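Local atomic coordinates of uncharacterized protein (Legionella pneumophila subsp. pneumophila, PDB entry 5T2X), a protein that is of unknown function but folds as a mostly helical chain without strands, belonging to the DUF5630 family. Residues 84-89 / 166-171; 171-176 / 201-206. All blocks are in the same frame, centred on the assembly; numbering follows the deposited sequence.

Contact 1 of 2, residues 84-89 / 166-171; sequences EEYPPL and QYHWTP
Tyr86 reaches from the loop 84-89 to the turn between helices 153-167 and 169-185. Its CG lies between the backbone N and the carbonyl carbon (chi1 56°), which sends the ring across to the turn. Beyond CB and CG, Tyr86 CD1 lies 3.9 Å from Trp169 CD1, with the phenol and the five-membered ring of the indole inclined at 80°. Next, Tyr86 CE1 brings the ring edge to within 3.3 Å of Tyr167 O. At the tip, Tyr86 OH and His168 ND1 share a 2.7 Å hydrogen bond at the edge of the imidazole; His130 O accepts from His168 NE2, so both imidazole nitrogens are engaged and the ring's rotation is fixed. Trp169 NE1 donates to Pro87 O (3.1 Å, 162° at the hydrogen), the carbonyl of the cis peptide bond between Pro87 and Pro88. Farther along, Pro88 CG and Leu89 CD2 both touch Tyr167 CD1, while Leu89 CD1 packs 3.6 Å from His168 CE1. This is structural packing of an inter-helix loop against the junction of two consecutive helices; the loop, which leads into helix 91-111, also rests on helix 211-220 through Tyr86 on Ala216, whereas His130, just before helix 132-147, stacks on Tyr167.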
loop_
_atom_site.group_PDB
_atom_site.type_symbol
_atom_site.label_atom_id
_atom_site.label_comp_id
_atom_site.label_asym_id
_atom_site.label_seq_id
_atom_site.Cartn_x
_atom_site.Cartn_y
_atom_site.Cartn_z
ATOM N N GLU A 84 7.103 10.133 2.374
ATOM C CA GLU A 84 8.426 9.792 1.879
ATOM C C GLU A 84 8.300 8.775 0.752
ATOM O O GLU A 84 7.371 7.964 0.726
ATOM C CB GLU A 84 9.315 9.233 2.999
ATOM C CG GLU A 84 9.467 10.169 4.190
ATOM C CD GLU A 84 10.395 9.617 5.257
ATOM O OE1 GLU A 84 11.108 8.629 4.977
ATOM O OE2 GLU A 84 10.411 10.171 6.376
ATOM N N GLU A 85 9.242 8.831 -0.183
ATOM C CA GLU A 85 9.262 7.930 -1.323
ATOM C C GLU A 85 10.180 6.748 -1.042
ATOM O O GLU A 85 11.192 6.875 -0.348
ATOM C CB GLU A 85 9.727 8.657 -2.586
ATOM C CG GLU A 85 9.010 9.971 -2.847
ATOM C CD GLU A 85 9.586 10.720 -4.033
ATOM O OE1 GLU A 85 9.973 10.063 -5.022
ATOM O OE2 GLU A 85 9.659 11.966 -3.971
ATOM N N TYR A 86 9.812 5.587 -1.593
ATOM C CA TYR A 86 10.638 4.394 -1.472
ATOM C C TYR A 86 10.220 3.396 -2.538
ATOM O O TYR A 86 9.017 3.247 -2.787
ATOM C CB TYR A 86 10.526 3.763 -0.079
ATOM C CG TYR A 86 9.118 3.408 0.348
ATOM C CD1 TYR A 86 8.603 2.136 0.126
ATOM C CD2 TYR A 86 8.310 4.338 0.987
ATOM C CE1 TYR A 86 7.320 1.806 0.519
ATOM C CE2 TYR A 86 7.026 4.018 1.383
ATOM C CZ TYR A 86 6.537 2.750 1.149
ATOM O OH TYR A 86 5.258 2.427 1.544
ATOM N N PRO A 87 11.163 2.715 -3.183
ATOM C CA PRO A 87 10.806 1.715 -4.196
ATOM C C PRO A 87 10.141 0.511 -3.552
ATOM O O PRO A 87 10.178 0.360 -2.322
ATOM C CB PRO A 87 12.166 1.349 -4.815
ATOM C CG PRO A 87 13.150 1.653 -3.757
ATOM C CD PRO A 87 12.620 2.850 -3.025
ATOM N N PRO A 88 9.528 -0.385 -4.347
ATOM C CA PRO A 88 9.463 -0.424 -5.816
ATOM C C PRO A 88 8.420 0.501 -6.452
ATOM O O PRO A 88 8.362 0.580 -7.679
ATOM C CB PRO A 88 9.115 -1.886 -6.100
ATOM C CG PRO A 88 8.311 -2.298 -4.923
ATOM C CD PRO A 88 8.897 -1.572 -3.743
ATOM N N LEU A 89 7.617 1.188 -5.644
ATOM C CA LEU A 89 6.575 2.051 -6.184
ATOM C C LEU A 89 7.164 3.354 -6.711
ATOM O O LEU A 89 8.103 3.909 -6.134
ATOM C CB LEU A 89 5.518 2.351 -5.122
ATOM C CG LEU A 89 4.595 1.197 -4.727
ATOM C CD1 LEU A 89 3.472 1.694 -3.828
ATOM C CD2 LEU A 89 4.034 0.508 -5.961
ATOM N N GLN A 166 4.421 -6.926 -1.092
ATOM C CA GLN A 166 5.214 -6.744 -2.301
ATOM C C GLN A 166 5.784 -5.339 -2.421
ATOM O O GLN A 166 6.785 -5.147 -3.119
ATOM C CB GLN A 166 4.375 -7.050 -3.544
ATOM C CG GLN A 166 3.927 -8.491 -3.675
ATOM C CD GLN A 166 3.269 -8.767 -5.014
ATOM O OE1 GLN A 166 3.477 -8.037 -5.983
ATOM N NE2 GLN A 166 2.464 -9.823 -5.075
ATOM N N TYR A 167 5.175 -4.351 -1.763
ATOM C CA TYR A 167 5.542 -2.962 -1.993
ATOM C C TYR A 167 5.817 -2.151 -0.734
ATOM O O TYR A 167 6.357 -1.047 -0.856
ATOM C CB TYR A 167 4.441 -2.244 -2.792
ATOM C CG TYR A 167 3.989 -2.973 -4.040
ATOM C CD1 TYR A 167 4.729 -2.908 -5.214
ATOM C CD2 TYR A 167 2.813 -3.710 -4.049
ATOM C CE1 TYR A 167 4.314 -3.568 -6.359
ATOM C CE2 TYR A 167 2.389 -4.373 -5.189
ATOM C CZ TYR A 167 3.144 -4.298 -6.340
ATOM O OH TYR A 167 2.727 -4.954 -7.477
ATOM N N HIS A 168 5.477 -2.644 0.460
ATOM C CA HIS A 168 5.486 -1.773 1.631
ATOM C C HIS A 168 6.286 -2.335 2.803
ATOM O O HIS A 168 6.044 -1.939 3.947
ATOM C CB HIS A 168 4.052 -1.450 2.051
ATOM C CG HIS A 168 3.277 -0.736 0.989
ATOM N ND1 HIS A 168 3.542 0.567 0.627
ATOM C CD2 HIS A 168 2.270 -1.153 0.185
ATOM C CE1 HIS A 168 2.720 0.928 -0.343
ATOM N NE2 HIS A 168 1.938 -0.097 -0.629
ATOM N N TRP A 169 7.228 -3.239 2.542
ATOM C CA TRP A 169 8.327 -3.563 3.468
ATOM C C TRP A 169 7.760 -3.995 4.820
ATOM O O TRP A 169 6.907 -4.897 4.859
ATOM C CB TRP A 169 9.268 -2.364 3.510
ATOM C CG TRP A 169 10.010 -2.131 2.233
ATOM C CD1 TRP A 169 9.551 -1.485 1.124
ATOM C CD2 TRP A 169 11.350 -2.538 1.935
ATOM N NE1 TRP A 169 10.520 -1.467 0.151
ATOM C CE2 TRP A 169 11.636 -2.107 0.625
ATOM C CE3 TRP A 169 12.336 -3.225 2.650
ATOM C CZ2 TRP A 169 12.865 -2.341 0.014
ATOM C CZ3 TRP A 169 13.556 -3.458 2.041
ATOM C CH2 TRP A 169 13.810 -3.018 0.736
ATOM N N THR A 170 8.191 -3.391 5.935
ATOM C CA THR A 170 7.776 -3.876 7.252
ATOM C C THR A 170 6.289 -3.667 7.515
ATOM O O THR A 170 5.631 -4.618 7.971
ATOM C CB THR A 170 8.646 -3.229 8.338
ATOM O OG1 THR A 170 9.971 -3.769 8.276
ATOM C CG2 THR A 170 8.059 -3.470 9.722
ATOM N N PRO A 171 5.699 -2.487 7.278
ATOM C CA PRO A 171 4.247 -2.364 7.492
ATOM C C PRO A 171 3.428 -3.317 6.640
ATOM O O PRO A 171 2.341 -3.732 7.064
ATOM C CB PRO A 171 3.964 -0.900 7.132
ATOM C CG PRO A 171 5.245 -0.205 7.385
ATOM C CD PRO A 171 6.304 -1.177 6.968
#

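Contact 2 of 2, residues 171-176 / 201-206; sequences PGYLLF and LLIARK
Antiparallel helix-helix packing joins 171-176 to 201-206 in a helical hairpin, made by helix 169-185 and the next helix of the chain, 191-207. The two segments run at 165° to each other with their axes 8.0 Å apart at closest approach, and their contact is wholly apolar and largely buried. The close approach is consistent with the small side chain of Ala204: its CA and that of Tyr173 are 5.2 Å apart, and Ala204 CB sits between two side chains of the facing helix, 3.7 Å from Tyr173 CB and equally near Leu174 CD2. That same methyl of Leu174 continues to Leu201 CD1 at 3.8 Å. Leu201 starts out away from the partner helix, yet its CD1 branch returns to make this touch. Around the hairpin, helix 252-272 meets Tyr173 through Ile269 and Ile203 through Ala262, while Ile241 of helix 237-248 packs on Leu201. Helix 153-167 also packs on helix 169-185, with Ala164 touching Leu175 and Cys165 touching Tyr173. The Tyr173 side chain extends past Ala204 to Ile203, whose CG2, anti to the backbone N while CG1 lies anti to the carbonyl carbon (chi1 -64°), is directed at the phenol. This makes a CH-pi contact over one face: Ile203 CG2 stands 3.6 Å from the Tyr173 ring centroid, only 6° off the ring normal.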
loop_
_atom_site.group_PDB
_atom_site.type_symbol
_atom_site.label_atom_id
_atom_site.label_comp_id
_atom_site.label_asym_id
_atom_site.label_seq_id
_atom_site.Cartn_x
_atom_site.Cartn_y
_atom_site.Cartn_z
ATOM N N PRO A 171 5.699 -2.487 7.278
ATOM C CA PRO A 171 4.247 -2.364 7.492
ATOM C C PRO A 171 3.428 -3.317 6.640
ATOM O O PRO A 171 2.341 -3.732 7.064
ATOM C CB PRO A 171 3.964 -0.900 7.132
ATOM C CG PRO A 171 5.245 -0.205 7.385
ATOM C CD PRO A 171 6.304 -1.177 6.968
ATOM N N GLY A 172 3.917 -3.682 5.454
ATOM C CA GLY A 172 3.212 -4.664 4.647
ATOM C C GLY A 172 3.207 -6.040 5.289
ATOM O O GLY A 172 2.163 -6.694 5.380
ATOM N N TYR A 173 4.374 -6.495 5.750
ATOM C CA TYR A 173 4.448 -7.802 6.395
ATOM C C TYR A 173 3.763 -7.800 7.754
ATOM O O TYR A 173 3.252 -8.839 8.188
ATOM C CB TYR A 173 5.905 -8.249 6.521
ATOM C CG TYR A 173 6.455 -8.820 5.235
ATOM C CD1 TYR A 173 6.298 -10.163 4.928
ATOM C CD2 TYR A 173 7.113 -8.010 4.319
ATOM C CE1 TYR A 173 6.788 -10.690 3.748
ATOM C CE2 TYR A 173 7.609 -8.527 3.138
ATOM C CZ TYR A 173 7.442 -9.867 2.857
ATOM O OH TYR A 173 7.933 -10.387 1.683
ATOM N N LEU A 174 3.735 -6.655 8.440
ATOM C CA LEU A 174 2.959 -6.571 9.671
ATOM C C LEU A 174 1.467 -6.690 9.394
ATOM O O LEU A 174 0.731 -7.271 10.202
ATOM C CB LEU A 174 3.269 -5.267 10.406
ATOM C CG LEU A 174 4.599 -5.232 11.162
ATOM C CD1 LEU A 174 4.765 -3.916 11.904
ATOM C CD2 LEU A 174 4.695 -6.407 12.122
ATOM N N LEU A 175 1.004 -6.153 8.263
ATOM C CA LEU A 175 -0.392 -6.330 7.880
ATOM C C LEU A 175 -0.695 -7.793 7.577
ATOM O O LEU A 175 -1.727 -8.321 8.007
ATOM C CB LEU A 175 -0.724 -5.449 6.673
ATOM C CG LEU A 175 -2.103 -5.658 6.043
ATOM C CD1 LEU A 175 -3.208 -5.343 7.040
ATOM C CD2 LEU A 175 -2.254 -4.814 4.786
ATOM N N PHE A 176 0.196 -8.461 6.838
ATOM C CA PHE A 176 0.031 -9.888 6.580
ATOM C C PHE A 176 0.057 -10.683 7.879
ATOM O O PHE A 176 -0.710 -11.637 8.047
ATOM C CB PHE A 176 1.128 -10.371 5.632
ATOM C CG PHE A 176 0.901 -11.753 5.079
ATOM C CD1 PHE A 176 1.334 -12.875 5.769
ATOM C CD2 PHE A 176 0.271 -11.928 3.859
ATOM C CE1 PHE A 176 1.132 -14.146 5.255
ATOM C CE2 PHE A 176 0.067 -13.195 3.340
ATOM C CZ PHE A 176 0.498 -14.305 4.039
ATOM N N LEU A 201 5.811 -12.012 10.588
ATOM C CA LEU A 201 6.249 -11.157 11.687
ATOM C C LEU A 201 7.769 -11.102 11.768
ATOM O O LEU A 201 8.345 -10.034 12.005
ATOM C CB LEU A 201 5.656 -11.655 13.005
ATOM C CG LEU A 201 6.043 -10.892 14.273
ATOM C CD1 LEU A 201 5.678 -9.422 14.153
ATOM C CD2 LEU A 201 5.372 -11.515 15.487
ATOM N N LEU A 202 8.435 -12.241 11.568
ATOM C CA LEU A 202 9.894 -12.256 11.590
ATOM C C LEU A 202 10.474 -11.472 10.420
ATOM O O LEU A 202 11.449 -10.729 10.586
ATOM C CB LEU A 202 10.407 -13.697 11.579
ATOM C CG LEU A 202 10.052 -14.557 12.795
ATOM C CD1 LEU A 202 10.561 -15.980 12.622
ATOM C CD2 LEU A 202 10.607 -13.941 14.067
ATOM N N ILE A 203 9.887 -11.620 9.229
ATOM C CA ILE A 203 10.363 -10.872 8.069
ATOM C C ILE A 203 10.196 -9.375 8.297
ATOM O O ILE A 203 11.069 -8.577 7.936
ATOM C CB ILE A 203 9.636 -11.338 6.795
ATOM C CG1 ILE A 203 9.960 -12.803 6.500
ATOM C CG2 ILE A 203 10.020 -10.465 5.608
ATOM C CD1 ILE A 203 9.184 -13.374 5.332
ATOM N N ALA A 204 9.080 -8.974 8.911
ATOM C CA ALA A 204 8.855 -7.558 9.185
ATOM C C ALA A 204 9.937 -6.993 10.097
ATOM O O ALA A 204 10.353 -5.839 9.938
ATOM C CB ALA A 204 7.472 -7.359 9.805
ATOM N N ARG A 205 10.410 -7.791 11.054
ATOM C CA ARG A 205 11.475 -7.322 11.933
ATOM C C ARG A 205 12.806 -7.258 11.196
ATOM O O ARG A 205 13.550 -6.279 11.328
ATOM C CB ARG A 205 11.580 -8.226 13.160
ATOM C CG ARG A 205 12.505 -7.692 14.239
ATOM C CD ARG A 205 12.557 -8.632 15.431
ATOM N NE ARG A 205 13.250 -8.034 16.568
ATOM C CZ ARG A 205 13.457 -8.651 17.726
ATOM N NH1 ARG A 205 13.027 -9.893 17.907
ATOM N NH2 ARG A 205 14.097 -8.025 18.706
ATOM N N LYS A 206 13.117 -8.289 10.404
ATOM C CA LYS A 206 14.375 -8.335 9.666
ATOM C C LYS A 206 14.469 -7.257 8.594
ATOM O O LYS A 206 15.571 -6.980 8.109
ATOM C CB LYS A 206 14.553 -9.717 9.035
ATOM C CG LYS A 206 14.669 -10.832 10.059
ATOM C CD LYS A 206 14.723 -12.202 9.409
ATOM C CE LYS A 206 14.855 -13.287 10.465
ATOM N NZ LYS A 206 16.068 -13.082 11.307
#

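In the fold
From the N terminus, the chain passes through its first five helices before the loop 84-89. Contact 1 closes the longer excursion, bringing that loop against 166-171, where helix 153-167 gives way to helix 169-185, after helices 91-111, 117-128 and 132-147 and most of helix 153-167. Contact 2 then closes a much shorter loop, from 171-176 round to 201-206. The two follow in series, neither nested nor crossed, and they share Pro171, in the first turn of helix 169-185. With centres about 12 Å apart, they are also joined directly by a probable hydrogen bond between Thr170 OG1 and Ala204 O. Together they tie the loop before helix 91-111, through helix 169-185, to helix 191-207.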